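Long-range contacts in ribonucleoside-diphosphate reductase subunit beta (Streptococcus sanguinis, PDB 4N83), which forms the metal-binding beta subunit of a ribonucleotide reductase, which probably supplies DNA synthesis by making deoxyribonucleotides from the corresponding ribonucleotides: residues Leu41-Lys46 with Asn174-Asn179; Asp15-Ser20 with Gly195-Tyr200; Ser48-Asp53 with Asp241-Thr246. All coordinates share one frame; numbering follows the deposited sequence.

How the interactions relate
From the N terminus, helix 16-27 comes first, and interaction 2 closes a long loop by bringing its start to residues 195-200 of helix 178-206. Interaction 1 lies wholly within that loop, joining the short helix 41-44 to the turn that leads into the same helix 178-206. The two sit on opposite sides of the chain's centre, about 36 Å apart between centres. Interaction 3 starts inside both loops, at the head of helix 49-78, and ends beyond them at residues 241-246, so it crosses both. It touches interaction 1, where Lys52 CE packs 3.4 Å from Trp44 O. Together the contacts tie the N-terminal elements to later helices and turns at two ends of the helical bundle.

Interaction 1 of 3, residues Leu41-Lys46 with Asn174-Asn179; sequences LDDWRK and NNKLAN
Asp43 is the first residue of 41-46 to meet 174-179, and it does so with charge rather than a formal salt bridge. Its OD1 lies 3.8 Å from Lys176 CD and 4.1 Å from Lys176 NZ, so the carboxylate rests against the far end of a lysine crossing it at about a right angle. Lysine suits this position because its chain can fold: turns at chi2 (-99°) and chi3 (-80°) carry the ammonium back toward Asp43 and Lys46. The attraction is probably a loose electrostatic one.

Next along the chain, Trp44 offers mainly its backbone and CB. Leu177 CD2 reaches in 4.0 Å from Trp44 CA and 4.1 Å from Trp44 CB, and it meets the indole only at an edge, near the ring plane. A branched apolar side chain suits this place, since one methyl, CD2, can lie against N, CA and CB of Trp44. At the end of the segment Lys46 O and Lys176 NZ are near, at 4.1 Å, but too far apart for a hydrogen bond.

The partner segment follows helix 162-173 through a Schellman motif at Asn175 and starts helix 178-206 with Leu177 at the N-cap position. Lys176 and Leu177 also touch Tyr171 of helix 162-173, while Trp44 leans on Leu111 of helix 84-111 and has a cation-pi partner in Lys52 of helix 49-78.

Interaction 2 of 3, residues Asp15-Ser20 with Gly195-Tyr200; sequences DVIDKS and GTYIGY
Asp15 OD2 is gripped by two neighbouring residues of helix 178-206: Tyr200 OH donates a hydrogen bond to it at 3.2 Å, and Lys201 NZ forms a salt bridge with it. The contact is a nearly antiparallel helix pair of the ferritin-like all-helical fold, with the axes of helices 16-20 and 195-200 at 166° and 11.6 Å apart. That wide spacing is bridged by long tyrosines, whose hydroxyls can reach acids at the start of the opposing helix.

The phenol of Tyr200 uses the syn lone pair of Asp15 OD2, with OD2 at the ring's edge, in its plane, and the carboxylate plane turned 59° from the ring. Ile17 CD1 makes a CH-pi contact over one face, 3.8 Å from the centroid of the Tyr200 ring. The other branch of Ile17, CG2, serves the second tyrosine, lying at the edge of its ring 4.0 Å from Tyr197 CD1. A beta-branched isoleucine thus splits its two arms between neighbouring aromatics.

With chi1 at -175°, the Tyr197 ring extends opposite its own amide nitrogen and so reaches across to Asp18. Asp18 OD2 is bonded to Thr83 OG1, so each carboxylate oxygen has a hydrogen-bond donor, which limits its rotation. Tyr197 lies about 9 Å from a bound manganese ion, side chain to metal, on the helix that supplies the ligand His194. Tyr197 OH donates to Asp18 OD1 at 2.8 Å, arriving on the anti side and tilted out of the carboxylate plane.

Interaction 3 of 3, residues Ser48-Asp53 with Asp241-Thr246; sequences SHKEKD and DTVGWT
A chi1 of -131° and a bend at chi2 (81°) swing the Lys50 chain over Thr242, while Val243 sets CG1 anti to its carbonyl carbon (chi1 -69°) and so aims it at the main chain of Lys50. The contact joins the first turn of helix 49-78, with Ser48 at the N-cap position, to the connection between helices 211-240 and 246-263, a helix-to-loop packing at the surface of the all-helical fold.

Lys50 works here through its methylenes: CE lies 3.7 Å from Thr242 CB and 4.0 Å from Thr242 CG2. A long aliphatic stem with a charged end suits such a place, covering a threonine while keeping its ammonium toward the surface. Nearby, Val243 CG1 packs 3.8 Å from Lys50 O, and a compact branched residue fits where the two backbones come near.

Glu51 adds its own stem, with CG 4.4 Å from Val243 CG1, and its side chain also touches Tyr171 of helix 162-173. Glu51 OE2 approaches Trp245 CZ2 loosely, at 4.5 Å. Trp245, at the N-cap position of helix 246-263, also meets Leu54 and Tyr170. One face of the Trp245 indole is covered by the second methyl of Val243, CG2, which sits 3.9 Å above the ring plane toward the rim.

Interaction 1 of 3, residues Leu41-Lys46 with Asn174-Asn179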
ATOM      1  N   LEU A  41     -12.888  15.209  24.146  1.00109.78           N
ATOM      2  CA  LEU A  41     -12.547  16.571  24.565  1.00110.69           C
ATOM      3  C   LEU A  41     -13.001  16.864  25.997  1.00111.56           C
ATOM      4  O   LEU A  41     -12.500  17.796  26.625  1.00112.56           O
ATOM      5  CB  LEU A  41     -13.151  17.604  23.606  1.00111.50           C
ATOM      6  CG  LEU A  41     -12.452  17.734  22.250  1.00111.13           C
ATOM      7  CD1 LEU A  41     -13.302  18.536  21.274  1.00111.38           C
ATOM      8  CD2 LEU A  41     -11.077  18.367  22.408  1.00111.40           C
ATOM      9  N   ASP A  42     -13.946  16.073  26.502  1.00110.98           N
ATOM     10  CA  ASP A  42     -14.421  16.213  27.878  1.00111.41           C
ATOM     11  C   ASP A  42     -13.373  15.733  28.886  1.00111.54           C
ATOM     12  O   ASP A  42     -13.181  16.361  29.925  1.00113.09           O
ATOM     13  CB  ASP A  42     -15.731  15.439  28.071  1.00110.63           C
ATOM     14  CG  ASP A  42     -16.481  15.859  29.320  1.00111.46           C
ATOM     15  OD1 ASP A  42     -16.802  14.979  30.147  1.00110.93           O
ATOM     16  OD2 ASP A  42     -16.750  17.069  29.479  1.00111.88           O
ATOM     17  N   ASP A  43     -12.700  14.624  28.569  1.00110.32           N
ATOM     18  CA  ASP A  43     -11.665  14.052  29.443  1.00110.26           C
ATOM     19  C   ASP A  43     -10.259  14.571  29.128  1.00110.16           C
ATOM     20  O   ASP A  43      -9.377  14.537  29.989  1.00109.48           O
ATOM     21  CB  ASP A  43     -11.681  12.519  29.360  1.00108.65           C
ATOM     22  CG  ASP A  43     -12.794  11.902  30.185  1.00108.51           C
ATOM     23  OD1 ASP A  43     -12.707  11.953  31.430  1.00108.96           O
ATOM     24  OD2 ASP A  43     -13.749  11.361  29.592  1.00107.20           O
ATOM     25  N   TRP A  44     -10.052  15.037  27.898  1.00110.35           N
ATOM     26  CA  TRP A  44      -8.771  15.618  27.488  1.00111.71           C
ATOM     27  C   TRP A  44      -8.496  16.930  28.224  1.00114.16           C
ATOM     28  O   TRP A  44      -7.382  17.156  28.701  1.00114.69           O
ATOM     29  CB  TRP A  44      -8.743  15.843  25.970  1.00111.39           C
ATOM     30  CG  TRP A  44      -7.613  16.711  25.484  1.00111.91           C
ATOM     31  CD1 TRP A  44      -7.720  17.908  24.835  1.00112.10           C
ATOM     32  CD2 TRP A  44      -6.208  16.450  25.611  1.00111.89           C
ATOM     33  NE1 TRP A  44      -6.472  18.405  24.547  1.00112.62           N
ATOM     34  CE2 TRP A  44      -5.526  17.531  25.013  1.00112.36           C
ATOM     35  CE3 TRP A  44      -5.461  15.405  26.169  1.00111.26           C
ATOM     36  CZ2 TRP A  44      -4.131  17.601  24.961  1.00112.35           C
ATOM     37  CZ3 TRP A  44      -4.075  15.476  26.117  1.00111.12           C
ATOM     38  CH2 TRP A  44      -3.425  16.565  25.516  1.00111.77           C
ATOM     39  N   ARG A  45      -9.515  17.784  28.317  1.00116.03           N
ATOM     40  CA  ARG A  45      -9.384  19.081  28.991  1.00118.13           C
ATOM     41  C   ARG A  45      -9.277  18.958  30.517  1.00119.04           C
ATOM     42  O   ARG A  45      -8.917  19.925  31.190  1.00120.25           O
ATOM     43  CB  ARG A  45     -10.537  20.021  28.602  1.00119.36           C
ATOM     44  CG  ARG A  45     -11.896  19.656  29.182  1.00120.55           C
ATOM     45  CD  ARG A  45     -13.018  20.419  28.493  1.00121.07           C
ATOM     46  NE  ARG A  45     -14.338  20.017  28.984  1.00121.75           N
ATOM     47  CZ  ARG A  45     -14.909  20.465  30.103  1.00122.74           C
ATOM     48  NH1 ARG A  45     -14.294  21.350  30.884  1.00123.85           N
ATOM     49  NH2 ARG A  45     -16.115  20.022  30.446  1.00122.70           N
ATOM     50  N   LYS A  46      -9.587  17.778  31.057  1.00118.71           N
ATOM     51  CA  LYS A  46      -9.373  17.486  32.478  1.00119.88           C
ATOM     52  C   LYS A  46      -7.971  16.909  32.708  1.00119.00           C
ATOM     53  O   LYS A  46      -7.818  15.817  33.262  1.00118.16           O
ATOM     54  CB  LYS A  46     -10.435  16.506  32.993  1.00120.47           C
ATOM     55  CG  LYS A  46     -11.857  17.039  32.959  1.00121.37           C
ATOM     56  CD  LYS A  46     -12.847  15.981  33.422  1.00121.18           C
ATOM     57  CE  LYS A  46     -14.282  16.463  33.298  1.00122.01           C
ATOM     58  NZ  LYS A  46     -15.252  15.457  33.814  1.00122.22           N
ATOM     59  N   ASN A 174      -7.750   3.500  32.936  1.00120.83           N
ATOM     60  CA  ASN A 174      -8.504   4.361  33.852  1.00121.84           C
ATOM     61  C   ASN A 174      -9.863   4.798  33.286  1.00121.20           C
ATOM     62  O   ASN A 174     -10.570   5.588  33.913  1.00121.61           O
ATOM     63  CB  ASN A 174      -7.679   5.609  34.214  1.00122.81           C
ATOM     64  CG  ASN A 174      -6.540   5.305  35.169  1.00123.80           C
ATOM     65  OD1 ASN A 174      -6.542   5.757  36.314  1.00125.43           O
ATOM     66  ND2 ASN A 174      -5.563   4.536  34.706  1.00123.23           N
ATOM     67  N   ASN A 175     -10.222   4.277  32.110  1.00119.95           N
ATOM     68  CA  ASN A 175     -11.451   4.656  31.401  1.00119.32           C
ATOM     69  C   ASN A 175     -11.407   6.110  30.909  1.00119.44           C
ATOM     70  O   ASN A 175     -12.431   6.797  30.865  1.00119.51           O
ATOM     71  CB  ASN A 175     -12.687   4.401  32.281  1.00120.05           C
ATOM     72  CG  ASN A 175     -13.949   4.148  31.469  1.00119.44           C
ATOM     73  OD1 ASN A 175     -13.930   3.414  30.483  1.00118.18           O
ATOM     74  ND2 ASN A 175     -15.057   4.746  31.894  1.00120.59           N
ATOM     75  N   LYS A 176     -10.210   6.557  30.527  1.00118.95           N
ATOM     76  CA  LYS A 176      -9.971   7.927  30.069  1.00118.75           C
ATOM     77  C   LYS A 176      -9.414   7.894  28.645  1.00117.57           C
ATOM     78  O   LYS A 176      -8.680   6.972  28.288  1.00116.87           O
ATOM     79  CB  LYS A 176      -8.966   8.627  30.993  1.00119.44           C
ATOM     80  CG  LYS A 176      -9.324   8.593  32.475  1.00120.48           C
ATOM     81  CD  LYS A 176      -9.968   9.887  32.955  1.00121.37           C
ATOM     82  CE  LYS A 176      -8.928  10.967  33.213  1.00122.10           C
ATOM     83  NZ  LYS A 176      -9.507  12.151  33.908  1.00123.47           N
ATOM     84  N   LEU A 177      -9.763   8.899  27.842  1.00117.54           N
ATOM     85  CA  LEU A 177      -9.300   8.997  26.451  1.00116.34           C
ATOM     86  C   LEU A 177      -9.589   7.709  25.670  1.00115.06           C
ATOM     87  O   LEU A 177      -8.672   7.047  25.178  1.00114.34           O
ATOM     88  CB  LEU A 177      -7.801   9.331  26.402  1.00116.40           C
ATOM     89  CG  LEU A 177      -7.331  10.573  27.165  1.00117.78           C
ATOM     90  CD1 LEU A 177      -5.815  10.673  27.119  1.00117.76           C
ATOM     91  CD2 LEU A 177      -7.966  11.839  26.610  1.00118.29           C
ATOM     92  N   ALA A 178     -10.872   7.371  25.556  1.00114.71           N
ATOM     93  CA  ALA A 178     -11.302   6.096  24.971  1.00113.37           C
ATOM     94  C   ALA A 178     -11.070   6.021  23.461  1.00111.44           C
ATOM     95  O   ALA A 178     -10.516   5.042  22.961  1.00110.58           O
ATOM     96  CB  ALA A 178     -12.770   5.842  25.289  1.00113.83           C
ATOM     97  N   ASN A 179     -11.503   7.056  22.745  1.00110.52           N
ATOM     98  CA  ASN A 179     -11.347   7.119  21.289  1.00108.63           C
ATOM     99  C   ASN A 179      -9.901   7.354  20.853  1.00107.35           C
ATOM    100  O   ASN A 179      -9.486   6.890  19.790  1.00106.39           O
ATOM    101  CB  ASN A 179     -12.252   8.207  20.705  1.00109.04           C
ATOM    102  CG  ASN A 179     -13.727   7.916  20.924  1.00109.32           C
ATOM    103  OD1 ASN A 179     -14.201   6.816  20.637  1.00108.07           O
ATOM    104  ND2 ASN A 179     -14.461   8.902  21.430  1.00110.53           N
TER

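Interaction 2 of 3, residues Asp15-Ser20 with Gly195-Tyr200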
ATOM      1  N   ASP A  15       3.751 -20.196  -0.327  1.00 73.94           N
ATOM      2  CA  ASP A  15       3.766 -20.228   1.136  1.00 72.93           C
ATOM      3  C   ASP A  15       2.371 -19.915   1.683  1.00 71.08           C
ATOM      4  O   ASP A  15       1.840 -18.824   1.467  1.00 70.61           O
ATOM      5  CB  ASP A  15       4.787 -19.218   1.671  1.00 73.76           C
ATOM      6  CG  ASP A  15       5.146 -19.454   3.131  1.00 73.83           C
ATOM      7  OD1 ASP A  15       4.467 -20.253   3.813  1.00 73.30           O
ATOM      8  OD2 ASP A  15       6.123 -18.829   3.596  1.00 74.61           O
ATOM      9  N   VAL A  16       1.794 -20.876   2.404  1.00 69.21           N
ATOM     10  CA  VAL A  16       0.415 -20.772   2.909  1.00 67.66           C
ATOM     11  C   VAL A  16       0.156 -19.617   3.888  1.00 66.48           C
ATOM     12  O   VAL A  16      -0.994 -19.217   4.079  1.00 66.20           O
ATOM     13  CB  VAL A  16      -0.051 -22.091   3.573  1.00 67.40           C
ATOM     14  CG1 VAL A  16      -0.187 -23.190   2.530  1.00 67.76           C
ATOM     15  CG2 VAL A  16       0.899 -22.520   4.687  1.00 67.72           C
ATOM     16  N   ILE A  17       1.209 -19.093   4.515  1.00 65.43           N
ATOM     17  CA  ILE A  17       1.070 -17.966   5.447  1.00 63.66           C
ATOM     18  C   ILE A  17       0.872 -16.637   4.701  1.00 62.96           C
ATOM     19  O   ILE A  17       0.389 -15.663   5.284  1.00 62.29           O
ATOM     20  CB  ILE A  17       2.249 -17.915   6.454  1.00 63.52           C
ATOM     21  CG1 ILE A  17       2.114 -19.083   7.439  1.00 63.38           C
ATOM     22  CG2 ILE A  17       2.285 -16.589   7.210  1.00 63.41           C
ATOM     23  CD1 ILE A  17       3.212 -19.185   8.474  1.00 63.94           C
ATOM     24  N   ASP A  18       1.219 -16.602   3.416  1.00 62.61           N
ATOM     25  CA  ASP A  18       0.919 -15.439   2.578  1.00 62.57           C
ATOM     26  C   ASP A  18      -0.593 -15.242   2.494  1.00 61.89           C
ATOM     27  O   ASP A  18      -1.092 -14.126   2.666  1.00 61.30           O
ATOM     28  CB  ASP A  18       1.492 -15.607   1.166  1.00 63.54           C
ATOM     29  CG  ASP A  18       3.007 -15.746   1.148  1.00 64.03           C
ATOM     30  OD1 ASP A  18       3.678 -15.212   2.059  1.00 63.79           O
ATOM     31  OD2 ASP A  18       3.524 -16.386   0.206  1.00 64.36           O
ATOM     32  N   LYS A  19      -1.307 -16.335   2.219  1.00 61.71           N
ATOM     33  CA  LYS A  19      -2.773 -16.353   2.230  1.00 60.97           C
ATOM     34  C   LYS A  19      -3.332 -15.717   3.497  1.00 59.91           C
ATOM     35  O   LYS A  19      -4.069 -14.733   3.435  1.00 59.86           O
ATOM     36  CB  LYS A  19      -3.304 -17.790   2.143  1.00 61.28           C
ATOM     37  CG  LYS A  19      -3.531 -18.319   0.739  1.00 62.15           C
ATOM     38  CD  LYS A  19      -4.196 -19.688   0.793  1.00 62.52           C
ATOM     39  CE  LYS A  19      -5.042 -19.976  -0.438  1.00 63.55           C
ATOM     40  NZ  LYS A  19      -6.133 -20.941  -0.128  1.00 63.97           N
ATOM     41  N   SER A  20      -2.964 -16.289   4.642  1.00 58.76           N
ATOM     42  CA  SER A  20      -3.545 -15.904   5.926  1.00 58.06           C
ATOM     43  C   SER A  20      -3.166 -14.490   6.362  1.00 57.43           C
ATOM     44  O   SER A  20      -3.990 -13.779   6.938  1.00 56.92           O
ATOM     45  CB  SER A  20      -3.153 -16.910   7.013  1.00 58.15           C
ATOM     46  OG  SER A  20      -1.751 -17.082   7.074  1.00 58.49           O
ATOM     47  N   GLY A 195       4.917  -7.729  12.942  1.00 71.37           N
ATOM     48  CA  GLY A 195       6.047  -8.340  13.635  1.00 72.59           C
ATOM     49  C   GLY A 195       6.096  -9.846  13.450  1.00 72.46           C
ATOM     50  O   GLY A 195       7.158 -10.409  13.181  1.00 73.77           O
ATOM     51  N   THR A 196       4.940 -10.493  13.582  1.00 71.42           N
ATOM     52  CA  THR A 196       4.833 -11.941  13.408  1.00 71.02           C
ATOM     53  C   THR A 196       5.190 -12.373  11.986  1.00 70.97           C
ATOM     54  O   THR A 196       5.910 -13.355  11.797  1.00 70.76           O
ATOM     55  CB  THR A 196       3.411 -12.438  13.738  1.00 70.14           C
ATOM     56  OG1 THR A 196       3.037 -11.983  15.043  1.00 70.27           O
ATOM     57  CG2 THR A 196       3.337 -13.961  13.694  1.00 69.90           C
ATOM     58  N   TYR A 197       4.688 -11.638  10.996  1.00 70.72           N
ATOM     59  CA  TYR A 197       4.911 -11.980   9.593  1.00 70.89           C
ATOM     60  C   TYR A 197       6.343 -11.704   9.159  1.00 73.45           C
ATOM     61  O   TYR A 197       6.978 -12.555   8.535  1.00 73.71           O
ATOM     62  CB  TYR A 197       3.950 -11.214   8.686  1.00 69.92           C
ATOM     63  CG  TYR A 197       4.052 -11.615   7.229  1.00 69.37           C
ATOM     64  CD1 TYR A 197       3.804 -12.927   6.831  1.00 68.69           C
ATOM     65  CD2 TYR A 197       4.384 -10.685   6.246  1.00 69.53           C
ATOM     66  CE1 TYR A 197       3.889 -13.302   5.501  1.00 68.82           C
ATOM     67  CE2 TYR A 197       4.471 -11.050   4.912  1.00 69.64           C
ATOM     68  CZ  TYR A 197       4.222 -12.361   4.543  1.00 69.29           C
ATOM     69  OH  TYR A 197       4.306 -12.735   3.221  1.00 68.75           O
ATOM     70  N   ILE A 198       6.841 -10.510   9.476  1.00 76.01           N
ATOM     71  CA  ILE A 198       8.224 -10.146   9.166  1.00 78.67           C
ATOM     72  C   ILE A 198       9.182 -11.057   9.936  1.00 80.56           C
ATOM     73  O   ILE A 198      10.195 -11.503   9.393  1.00 82.17           O
ATOM     74  CB  ILE A 198       8.522  -8.661   9.489  1.00 79.60           C
ATOM     75  CG1 ILE A 198       7.726  -7.743   8.554  1.00 79.10           C
ATOM     76  CG2 ILE A 198      10.012  -8.366   9.351  1.00 81.54           C
ATOM     77  CD1 ILE A 198       7.704  -6.286   8.975  1.00 79.21           C
ATOM     78  N   GLY A 199       8.846 -11.338  11.194  1.00 81.13           N
ATOM     79  CA  GLY A 199       9.630 -12.247  12.028  1.00 82.28           C
ATOM     80  C   GLY A 199       9.606 -13.698  11.571  1.00 82.50           C
ATOM     81  O   GLY A 199      10.543 -14.450  11.841  1.00 83.63           O
ATOM     82  N   TYR A 200       8.533 -14.101  10.893  1.00 81.89           N
ATOM     83  CA  TYR A 200       8.433 -15.455  10.345  1.00 81.49           C
ATOM     84  C   TYR A 200       9.334 -15.629   9.124  1.00 83.54           C
ATOM     85  O   TYR A 200      10.069 -16.613   9.026  1.00 84.23           O
ATOM     86  CB  TYR A 200       6.988 -15.797   9.970  1.00 79.19           C
ATOM     87  CG  TYR A 200       6.885 -16.969   9.022  1.00 77.91           C
ATOM     88  CD1 TYR A 200       7.270 -18.245   9.420  1.00 77.71           C
ATOM     89  CD2 TYR A 200       6.421 -16.802   7.722  1.00 77.26           C
ATOM     90  CE1 TYR A 200       7.186 -19.321   8.555  1.00 77.32           C
ATOM     91  CE2 TYR A 200       6.332 -17.872   6.848  1.00 76.90           C
ATOM     92  CZ  TYR A 200       6.716 -19.130   7.270  1.00 76.73           C
ATOM     93  OH  TYR A 200       6.631 -20.200   6.408  1.00 75.80           O
TER

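Interaction 3 of 3, residues Ser48-Asp53 with Asp241-Thr246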
ATOM      1  N   SER A  48      -3.600  18.335  33.405  1.00118.11           N
ATOM      2  CA  SER A  48      -2.676  19.432  33.686  1.00119.31           C
ATOM      3  C   SER A  48      -1.715  19.655  32.517  1.00118.54           C
ATOM      4  O   SER A  48      -1.720  18.897  31.545  1.00116.04           O
ATOM      5  CB  SER A  48      -1.886  19.138  34.964  1.00120.41           C
ATOM      6  OG  SER A  48      -1.176  17.916  34.854  1.00119.23           O
ATOM      7  N   HIS A  49      -0.896  20.701  32.618  1.00119.80           N
ATOM      8  CA  HIS A  49       0.144  20.976  31.622  1.00119.57           C
ATOM      9  C   HIS A  49       1.233  19.903  31.616  1.00119.68           C
ATOM     10  O   HIS A  49       1.877  19.675  30.594  1.00118.35           O
ATOM     11  CB  HIS A  49       0.782  22.346  31.866  1.00121.03           C
ATOM     12  CG  HIS A  49      -0.116  23.498  31.543  1.00121.50           C
ATOM     13  ND1 HIS A  49      -0.580  24.372  32.503  1.00122.97           N
ATOM     14  CD2 HIS A  49      -0.636  23.920  30.367  1.00120.67           C
ATOM     15  CE1 HIS A  49      -1.347  25.283  31.930  1.00123.05           C
ATOM     16  NE2 HIS A  49      -1.398  25.030  30.636  1.00121.88           N
ATOM     17  N   LYS A  50       1.438  19.255  32.761  1.00121.56           N
ATOM     18  CA  LYS A  50       2.425  18.179  32.883  1.00122.22           C
ATOM     19  C   LYS A  50       1.993  16.960  32.063  1.00121.36           C
ATOM     20  O   LYS A  50       2.807  16.349  31.370  1.00121.36           O
ATOM     21  CB  LYS A  50       2.613  17.778  34.354  1.00123.05           C
ATOM     22  CG  LYS A  50       4.064  17.702  34.809  1.00124.10           C
ATOM     23  CD  LYS A  50       4.609  19.082  35.150  1.00125.50           C
ATOM     24  CE  LYS A  50       5.960  19.002  35.839  1.00126.81           C
ATOM     25  NZ  LYS A  50       6.339  20.294  36.473  1.00128.86           N
ATOM     26  N   GLU A  51       0.706  16.621  32.146  1.00120.88           N
ATOM     27  CA  GLU A  51       0.154  15.457  31.451  1.00119.35           C
ATOM     28  C   GLU A  51      -0.184  15.744  29.988  1.00119.63           C
ATOM     29  O   GLU A  51       0.028  14.888  29.129  1.00119.05           O
ATOM     30  CB  GLU A  51      -1.087  14.938  32.185  1.00118.42           C
ATOM     31  CG  GLU A  51      -0.781  14.360  33.558  1.00118.51           C
ATOM     32  CD  GLU A  51      -2.012  13.825  34.266  1.00117.58           C
ATOM     33  OE1 GLU A  51      -3.097  14.428  34.130  1.00117.16           O
ATOM     34  OE2 GLU A  51      -1.891  12.800  34.969  1.00117.34           O
ATOM     35  N   LYS A  52      -0.714  16.935  29.708  1.00121.64           N
ATOM     36  CA  LYS A  52      -1.052  17.333  28.332  1.00121.53           C
ATOM     37  C   LYS A  52       0.175  17.405  27.421  1.00121.63           C
ATOM     38  O   LYS A  52       0.117  16.990  26.263  1.00121.53           O
ATOM     39  CB  LYS A  52      -1.773  18.687  28.305  1.00122.00           C
ATOM     40  CG  LYS A  52      -3.259  18.620  28.615  1.00121.32           C
ATOM     41  CD  LYS A  52      -3.922  19.968  28.385  1.00121.44           C
ATOM     42  CE  LYS A  52      -5.421  19.905  28.624  1.00120.77           C
ATOM     43  NZ  LYS A  52      -6.057  21.243  28.478  1.00121.28           N
ATOM     44  N   ASP A  53       1.276  17.937  27.947  1.00122.95           N
ATOM     45  CA  ASP A  53       2.504  18.108  27.166  1.00122.95           C
ATOM     46  C   ASP A  53       3.166  16.767  26.833  1.00121.52           C
ATOM     47  O   ASP A  53       3.830  16.642  25.804  1.00122.53           O
ATOM     48  CB  ASP A  53       3.492  19.015  27.911  1.00124.87           C
ATOM     49  CG  ASP A  53       4.512  19.656  26.986  1.00125.69           C
ATOM     50  OD1 ASP A  53       4.109  20.463  26.120  1.00125.69           O
ATOM     51  OD2 ASP A  53       5.717  19.368  27.135  1.00127.03           O
ATOM     52  N   ASP A 241      10.008  11.586  33.567  1.00135.93           N
ATOM     53  CA  ASP A 241      10.559  11.895  34.896  1.00136.75           C
ATOM     54  C   ASP A 241       9.688  12.856  35.712  1.00136.76           C
ATOM     55  O   ASP A 241       9.588  12.711  36.931  1.00137.47           O
ATOM     56  CB  ASP A 241      11.994  12.439  34.795  1.00138.29           C
ATOM     57  CG  ASP A 241      13.050  11.352  34.958  1.00138.59           C
ATOM     58  OD1 ASP A 241      12.880  10.465  35.823  1.00138.07           O
ATOM     59  OD2 ASP A 241      14.063  11.391  34.230  1.00139.12           O
ATOM     60  N   THR A 242       9.065  13.824  35.044  1.00135.63           N
ATOM     61  CA  THR A 242       8.209  14.801  35.723  1.00136.18           C
ATOM     62  C   THR A 242       6.909  14.165  36.221  1.00135.35           C
ATOM     63  O   THR A 242       6.564  14.288  37.399  1.00136.16           O
ATOM     64  CB  THR A 242       7.871  15.994  34.809  1.00135.51           C
ATOM     65  OG1 THR A 242       7.389  15.517  33.547  1.00132.77           O
ATOM     66  CG2 THR A 242       9.102  16.861  34.588  1.00137.07           C
ATOM     67  N   VAL A 243       6.195  13.492  35.321  1.00133.52           N
ATOM     68  CA  VAL A 243       4.972  12.763  35.689  1.00132.50           C
ATOM     69  C   VAL A 243       5.271  11.557  36.589  1.00133.60           C
ATOM     70  O   VAL A 243       4.426  11.149  37.387  1.00132.77           O
ATOM     71  CB  VAL A 243       4.156  12.311  34.451  1.00129.89           C
ATOM     72  CG1 VAL A 243       3.545  13.518  33.754  1.00129.38           C
ATOM     73  CG2 VAL A 243       5.005  11.500  33.477  1.00128.68           C
ATOM     74  N   GLY A 244       6.468  10.990  36.444  1.00135.20           N
ATOM     75  CA  GLY A 244       6.966   9.962  37.356  1.00136.33           C
ATOM     76  C   GLY A 244       6.541   8.540  37.034  1.00135.59           C
ATOM     77  O   GLY A 244       6.185   7.783  37.938  1.00135.86           O
ATOM     78  N   TRP A 245       6.577   8.176  35.753  1.00134.71           N
ATOM     79  CA  TRP A 245       6.334   6.791  35.326  1.00133.18           C
ATOM     80  C   TRP A 245       7.571   6.201  34.636  1.00132.09           C
ATOM     81  O   TRP A 245       7.457   5.241  33.873  1.00130.84           O
ATOM     82  CB  TRP A 245       5.136   6.705  34.368  1.00132.16           C
ATOM     83  CG  TRP A 245       3.912   7.470  34.792  1.00133.55           C
ATOM     84  CD1 TRP A 245       3.461   7.667  36.066  1.00134.97           C
ATOM     85  CD2 TRP A 245       2.964   8.111  33.928  1.00133.66           C
ATOM     86  NE1 TRP A 245       2.303   8.408  36.050  1.00135.30           N
ATOM     87  CE2 TRP A 245       1.974   8.691  34.751  1.00134.39           C
ATOM     88  CE3 TRP A 245       2.858   8.257  32.538  1.00132.86           C
ATOM     89  CZ2 TRP A 245       0.892   9.407  34.230  1.00134.21           C
ATOM     90  CZ3 TRP A 245       1.782   8.969  32.021  1.00132.31           C
ATOM     91  CH2 TRP A 245       0.813   9.535  32.867  1.00133.11           C
ATOM     92  N   THR A 246       8.746   6.766  34.916  1.00131.99           N
ATOM     93  CA  THR A 246       9.985   6.391  34.225  1.00130.53           C
ATOM     94  C   THR A 246      10.328   4.910  34.379  1.00129.56           C
ATOM     95  O   THR A 246      10.649   4.241  33.399  1.00127.41           O
ATOM     96  CB  THR A 246      11.177   7.227  34.734  1.00132.29           C
ATOM     97  OG1 THR A 246      10.890   8.621  34.574  1.00131.85           O
ATOM     98  CG2 THR A 246      12.452   6.889  33.972  1.00132.39           C
TER